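Local atomic coordinates of Alp7A (Bacillus subtilis, PDB entry 5EC0), a protein that binds adenine nucleotide and, as a bacterial actin-like protein, probably polymerises into filaments that segregate plasmid DNA. Residues Met1-Met6 with Leu18-Phe23; Glu119-Tyr124 with Thr169-Asp174. One frame throughout, in Å; residues are numbered along the deposited sequence.

Contact 1 (Met1-Met6 with Leu18-Phe23)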
loop_
_atom_site.group_PDB
_atom_site.type_symbol
_atom_site.label_atom_id
_atom_site.label_comp_id
_atom_site.label_asym_id
_atom_site.label_seq_id
_atom_site.Cartn_x
_atom_site.Cartn_y
_atom_site.Cartn_z
ATOM N N MET A 1 -6.498 -21.714 13.608
ATOM C CA MET A 1 -5.917 -20.432 13.990
ATOM C C MET A 1 -6.945 -19.310 13.907
ATOM O O MET A 1 -7.670 -19.193 12.921
ATOM C CB MET A 1 -4.715 -20.087 13.103
ATOM C CG MET A 1 -4.329 -18.612 13.163
ATOM S SD MET A 1 -3.075 -18.061 11.979
ATOM C CE MET A 1 -1.595 -18.662 12.777
ATOM N N ASN A 2 -6.997 -18.483 14.945
ATOM C CA ASN A 2 -7.898 -17.348 14.951
ATOM C C ASN A 2 -7.191 -15.993 14.847
ATOM O O ASN A 2 -6.301 -15.678 15.635
ATOM C CB ASN A 2 -8.761 -17.369 16.208
ATOM C CG ASN A 2 -9.614 -16.134 16.319
ATOM O OD1 ASN A 2 -10.608 -15.993 15.606
ATOM N ND2 ASN A 2 -9.211 -15.206 17.179
ATOM N N ILE A 3 -7.620 -15.194 13.873
ATOM C CA ILE A 3 -7.104 -13.848 13.639
ATOM C C ILE A 3 -8.159 -12.785 13.956
ATOM O O ILE A 3 -9.274 -12.859 13.448
ATOM C CB ILE A 3 -6.670 -13.664 12.176
ATOM C CG1 ILE A 3 -5.467 -14.539 11.853
ATOM C CG2 ILE A 3 -6.354 -12.190 11.868
ATOM C CD1 ILE A 3 -5.100 -14.460 10.399
ATOM N N SER A 4 -7.811 -11.791 14.768
ATOM C CA SER A 4 -8.787 -10.791 15.191
ATOM C C SER A 4 -8.974 -9.694 14.147
ATOM O O SER A 4 -10.104 -9.322 13.828
ATOM C CB SER A 4 -8.374 -10.161 16.524
ATOM O OG SER A 4 -8.313 -11.144 17.535
ATOM N N ARG A 5 -7.865 -9.164 13.638
ATOM C CA ARG A 5 -7.895 -8.042 12.703
ATOM C C ARG A 5 -6.953 -8.296 11.538
ATOM O O ARG A 5 -5.771 -8.608 11.734
ATOM C CB ARG A 5 -7.496 -6.727 13.399
ATOM C CG ARG A 5 -8.304 -6.380 14.659
ATOM C CD ARG A 5 -7.796 -5.091 15.341
ATOM N NE ARG A 5 -6.330 -5.003 15.324
ATOM C CZ ARG A 5 -5.530 -5.633 16.177
ATOM N NH1 ARG A 5 -6.048 -6.392 17.126
ATOM N NH2 ARG A 5 -4.212 -5.513 16.078
ATOM N N MET A 6 -7.461 -8.176 10.323
ATOM C CA MET A 6 -6.576 -8.222 9.173
ATOM C C MET A 6 -6.869 -7.072 8.216
ATOM O O MET A 6 -7.972 -6.950 7.686
ATOM C CB MET A 6 -6.689 -9.555 8.443
ATOM C CG MET A 6 -5.854 -9.587 7.173
ATOM S SD MET A 6 -5.749 -11.248 6.540
ATOM C CE MET A 6 -4.656 -11.021 5.136
ATOM N N LEU A 18 -1.526 -5.820 7.721
ATOM C CA LEU A 18 -1.257 -6.041 9.130
ATOM C C LEU A 18 -2.180 -7.134 9.648
ATOM O O LEU A 18 -3.409 -7.056 9.504
ATOM C CB LEU A 18 -1.457 -4.756 9.939
ATOM C CG LEU A 18 -0.537 -3.552 9.773
ATOM C CD1 LEU A 18 -1.234 -2.283 10.304
ATOM C CD2 LEU A 18 0.733 -3.816 10.551
ATOM N N ILE A 19 -1.591 -8.156 10.243
ATOM C CA ILE A 19 -2.367 -9.259 10.789
ATOM C C ILE A 19 -2.116 -9.328 12.273
ATOM O O ILE A 19 -1.009 -9.635 12.696
ATOM C CB ILE A 19 -1.999 -10.594 10.130
ATOM C CG1 ILE A 19 -2.161 -10.486 8.607
ATOM C CG2 ILE A 19 -2.857 -11.694 10.677
ATOM C CD1 ILE A 19 -1.612 -11.664 7.841
ATOM N N ASP A 20 -3.168 -9.052 13.045
ATOM C CA ASP A 20 -3.091 -8.829 14.493
ATOM C C ASP A 20 -1.872 -7.995 14.866
ATOM O O ASP A 20 -1.132 -8.346 15.778
ATOM C CB ASP A 20 -3.087 -10.159 15.257
ATOM C CG ASP A 20 -4.445 -10.857 15.231
ATOM O OD1 ASP A 20 -5.469 -10.157 15.063
ATOM O OD2 ASP A 20 -4.489 -12.103 15.378
ATOM N N GLY A 21 -1.666 -6.893 14.140
ATOM C CA GLY A 21 -0.569 -5.979 14.418
ATOM C C GLY A 21 0.765 -6.407 13.837
ATOM O O GLY A 21 1.767 -5.710 13.983
ATOM N N TYR A 22 0.789 -7.552 13.168
ATOM C CA TYR A 22 2.019 -8.010 12.548
ATOM C C TYR A 22 2.095 -7.581 11.084
ATOM O O TYR A 22 1.218 -7.909 10.262
ATOM C CB TYR A 22 2.142 -9.530 12.666
ATOM C CG TYR A 22 3.417 -10.097 12.077
ATOM C CD1 TYR A 22 4.621 -10.021 12.762
ATOM C CD2 TYR A 22 3.412 -10.704 10.829
ATOM C CE1 TYR A 22 5.794 -10.546 12.214
ATOM C CE2 TYR A 22 4.570 -11.233 10.280
ATOM C CZ TYR A 22 5.756 -11.150 10.974
ATOM O OH TYR A 22 6.895 -11.676 10.412
ATOM N N PHE A 23 3.168 -6.865 10.763
ATOM C CA PHE A 23 3.412 -6.377 9.409
ATOM C C PHE A 23 4.287 -7.293 8.530
ATOM O O PHE A 23 5.321 -7.805 8.968
ATOM C CB PHE A 23 4.059 -4.985 9.469
ATOM C CG PHE A 23 4.417 -4.426 8.117
ATOM C CD1 PHE A 23 3.462 -3.753 7.357
ATOM C CD2 PHE A 23 5.705 -4.581 7.600
ATOM C CE1 PHE A 23 3.774 -3.241 6.098
ATOM C CE2 PHE A 23 6.031 -4.079 6.337
ATOM C CZ PHE A 23 5.065 -3.404 5.585
HETATM O O HOH W 1 -6.283 -12.997 17.650
#
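Asp20 turns its carboxylate into the corner that the chain makes at Ser4. Its OD1 takes two backbone N-H groups: Ser4 N at 2.9 Å, on the syn lone pair and rather bent (132°), and Arg5 N at 3.0 Å, straighter (160°). Asp20 N donates to Arg5 O (2.9 Å), leaving Asp20 tied through both main and side chain. A water bridges Asp20 OD2 and Ser4 OG. With CG beside its own N (chi1 -72°), the carboxylate swings back to the corner; an alanine here would probably leave the N-H groups of Ser4 and Arg5 without their shared acceptor and the corner less firmly held. Next to this polar cluster, Ile19 CG2 touches Ile3 CD1 at 3.6 Å, and Ile19 CG1 runs alongside Met6 CG at 4.1 Å. Met6 and Ile19 form a non-hydrogen-bonded antiparallel pair, and a type I' turn from Ile19 to Tyr22 places Asp20 at its second position. The Arg5 guanidinium passes Gly21 N without bonding, both being donors; its NH2 forms a salt bridge with Glu370 and its NH1 a hydrogen bond with Gln377. Outward, Met6 and Ile19 pack on helix 95-112, Arg5 and Leu18 meet helix 364-386, and Ile3 lies against strand 119-129.

Contact 2 (Glu119-Tyr124 with Thr169-Asp174)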
loop_
_atom_site.group_PDB
_atom_site.type_symbol
_atom_site.label_atom_id
_atom_site.label_comp_id
_atom_site.label_asym_id
_atom_site.label_seq_id
_atom_site.Cartn_x
_atom_site.Cartn_y
_atom_site.Cartn_z
ATOM N N GLU A 119 -7.116 -24.614 9.340
ATOM C CA GLU A 119 -8.227 -23.671 9.300
ATOM C C GLU A 119 -7.855 -22.339 9.922
ATOM O O GLU A 119 -7.231 -22.296 10.983
ATOM C CB GLU A 119 -9.456 -24.248 10.015
ATOM C CG GLU A 119 -10.786 -23.852 9.366
ATOM C CD GLU A 119 -11.980 -24.042 10.284
ATOM O OE1 GLU A 119 -12.813 -24.936 10.012
ATOM O OE2 GLU A 119 -12.086 -23.282 11.273
ATOM N N VAL A 120 -8.248 -21.257 9.250
ATOM C CA VAL A 120 -8.062 -19.904 9.762
ATOM C C VAL A 120 -9.394 -19.168 9.783
ATOM O O VAL A 120 -10.074 -19.086 8.754
ATOM C CB VAL A 120 -7.049 -19.088 8.909
ATOM C CG1 VAL A 120 -7.031 -17.618 9.342
ATOM C CG2 VAL A 120 -5.666 -19.691 9.012
ATOM N N THR A 121 -9.766 -18.655 10.954
ATOM C CA THR A 121 -10.876 -17.715 11.076
ATOM C C THR A 121 -10.373 -16.267 11.249
ATOM O O THR A 121 -9.470 -15.997 12.036
ATOM C CB THR A 121 -11.806 -18.077 12.265
ATOM O OG1 THR A 121 -11.014 -18.343 13.428
ATOM C CG2 THR A 121 -12.639 -19.296 11.949
ATOM N N ILE A 122 -10.960 -15.347 10.490
ATOM C CA ILE A 122 -10.654 -13.926 10.586
ATOM C C ILE A 122 -11.915 -13.163 11.020
ATOM O O ILE A 122 -12.926 -13.164 10.304
ATOM C CB ILE A 122 -10.148 -13.352 9.240
ATOM C CG1 ILE A 122 -8.860 -14.051 8.805
ATOM C CG2 ILE A 122 -9.940 -11.842 9.334
ATOM C CD1 ILE A 122 -8.558 -13.879 7.337
ATOM N N GLU A 123 -11.867 -12.531 12.190
ATOM C CA GLU A 123 -13.056 -11.860 12.729
ATOM C C GLU A 123 -13.399 -10.627 11.913
ATOM O O GLU A 123 -14.557 -10.391 11.598
ATOM C CB GLU A 123 -12.844 -11.472 14.189
ATOM C CG GLU A 123 -12.621 -12.663 15.099
ATOM C CD GLU A 123 -12.564 -12.276 16.565
ATOM O OE1 GLU A 123 -13.154 -11.238 16.934
ATOM O OE2 GLU A 123 -11.932 -13.011 17.345
ATOM N N TYR A 124 -12.371 -9.868 11.544
ATOM C CA TYR A 124 -12.561 -8.592 10.880
ATOM C C TYR A 124 -11.490 -8.361 9.813
ATOM O O TYR A 124 -10.322 -8.149 10.134
ATOM C CB TYR A 124 -12.545 -7.459 11.914
ATOM C CG TYR A 124 -13.065 -6.148 11.383
ATOM C CD1 TYR A 124 -14.399 -6.017 10.996
ATOM C CD2 TYR A 124 -12.237 -5.027 11.291
ATOM C CE1 TYR A 124 -14.902 -4.808 10.517
ATOM C CE2 TYR A 124 -12.731 -3.809 10.806
ATOM C CZ TYR A 124 -14.060 -3.709 10.419
ATOM O OH TYR A 124 -14.552 -2.517 9.949
ATOM N N THR A 169 -8.546 -23.925 4.865
ATOM C CA THR A 169 -9.842 -23.240 4.817
ATOM C C THR A 169 -9.747 -21.922 5.582
ATOM O O THR A 169 -9.319 -21.898 6.738
ATOM C CB THR A 169 -10.972 -24.101 5.394
ATOM O OG1 THR A 169 -11.030 -25.334 4.682
ATOM C CG2 THR A 169 -12.314 -23.411 5.258
ATOM N N ILE A 170 -10.136 -20.832 4.924
ATOM C CA ILE A 170 -10.090 -19.493 5.511
ATOM C C ILE A 170 -11.501 -18.900 5.594
ATOM O O ILE A 170 -12.163 -18.712 4.568
ATOM C CB ILE A 170 -9.168 -18.538 4.686
ATOM C CG1 ILE A 170 -7.728 -19.056 4.683
ATOM C CG2 ILE A 170 -9.213 -17.125 5.215
ATOM C CD1 ILE A 170 -6.889 -18.507 3.529
ATOM N N LYS A 171 -11.947 -18.610 6.817
ATOM C CA LYS A 171 -13.289 -18.081 7.059
ATOM C C LYS A 171 -13.253 -16.647 7.542
ATOM O O LYS A 171 -12.758 -16.354 8.634
ATOM C CB LYS A 171 -14.046 -18.940 8.073
ATOM C CG LYS A 171 -14.445 -20.314 7.520
ATOM C CD LYS A 171 -14.837 -21.268 8.636
ATOM C CE LYS A 171 -15.363 -22.574 8.082
ATOM N NZ LYS A 171 -15.535 -23.589 9.158
ATOM N N VAL A 172 -13.781 -15.755 6.715
ATOM C CA VAL A 172 -13.816 -14.333 7.051
ATOM C C VAL A 172 -15.200 -13.991 7.562
ATOM O O VAL A 172 -16.169 -14.010 6.798
ATOM C CB VAL A 172 -13.462 -13.462 5.838
ATOM C CG1 VAL A 172 -13.705 -11.969 6.155
ATOM C CG2 VAL A 172 -12.012 -13.733 5.406
ATOM N N GLU A 173 -15.286 -13.713 8.861
ATOM C CA GLU A 173 -16.563 -13.504 9.534
ATOM C C GLU A 173 -17.205 -12.174 9.157
ATOM O O GLU A 173 -18.403 -12.105 8.900
ATOM C CB GLU A 173 -16.378 -13.572 11.052
ATOM C CG GLU A 173 -15.705 -14.859 11.546
ATOM C CD GLU A 173 -15.725 -14.991 13.063
ATOM O OE1 GLU A 173 -16.101 -14.012 13.752
ATOM O OE2 GLU A 173 -15.378 -16.080 13.565
ATOM N N ASP A 174 -16.399 -11.118 9.135
ATOM C CA ASP A 174 -16.882 -9.782 8.825
ATOM C C ASP A 174 -15.850 -9.049 7.977
ATOM O O ASP A 174 -14.652 -9.190 8.200
ATOM C CB ASP A 174 -17.167 -9.010 10.112
ATOM C CG ASP A 174 -17.987 -7.773 9.877
ATOM O OD1 ASP A 174 -18.634 -7.686 8.807
ATOM O OD2 ASP A 174 -17.993 -6.892 10.766
#
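A parallel strand pair in the large mixed sheet joins Glu119-Tyr124 to Thr169-Asp174. The two segment axes approach to 4.7 Å with 13° between their directions, and four backbone bonds alternate along them: Val120 N to Thr169 O, Lys171 N to Val120 O (2.7 Å), Ile122 N to Lys171 O and Glu173 N to Ile122 O. On one face Ile122 CD1 touches two branches of the other strand, Ile170 CG2 at 3.9 Å and Val172 CG2 at 4.0 Å. This apolar face meets helix 95-112 through Val120, Ile170 and Val172, the helix-on-sheet layering of an actin-like domain. Strand 166-179 is itself flanked on its far edge by the antiparallel strand 153-159, so the parallel pairing is made with strand 119-129 alone. The other face is polar. There the extended Lys171 crosses Glu119, and its NZ makes a salt bridge to Glu119 OE1 at 3.2 Å, coming from above the carboxylate plane, 61° out of it. At the corner, the side chains of Glu123 and Glu173 lie side by side, pointing the same way, their carboxylate planes 18° apart; Lys380 forms a salt bridge with Glu123 and probably eases the like charge. Beyond them Asp174 OD2 sits at the edge of the Tyr124 ring, 3.7 Å from CD1.

How the contacts relate
Contact 1 and contact 2 occupy one sheet, their centres 11 Å apart, and meet where strands 2-10 and 119-129 are neighbours. Probable backbone hydrogen bonds join them on both sides of the corners at Ser4 and Glu123: Ile3 N to Thr121 O at 2.7 Å, and Met6 N to Tyr124 O at 2.9 Å. The corners themselves pack, with Ser4 O 3.5 Å from Glu123 CB. Across the sheet the order is therefore 14-19, 2-10, 119-129, 166-179. Both contacts lie away from the ADP pocket; in contact 1 the side chain of Leu18 is about 14 Å from the bound magnesium ion, and strand 2-10 leads on to the nucleotide-binding Asn12 and Ser13.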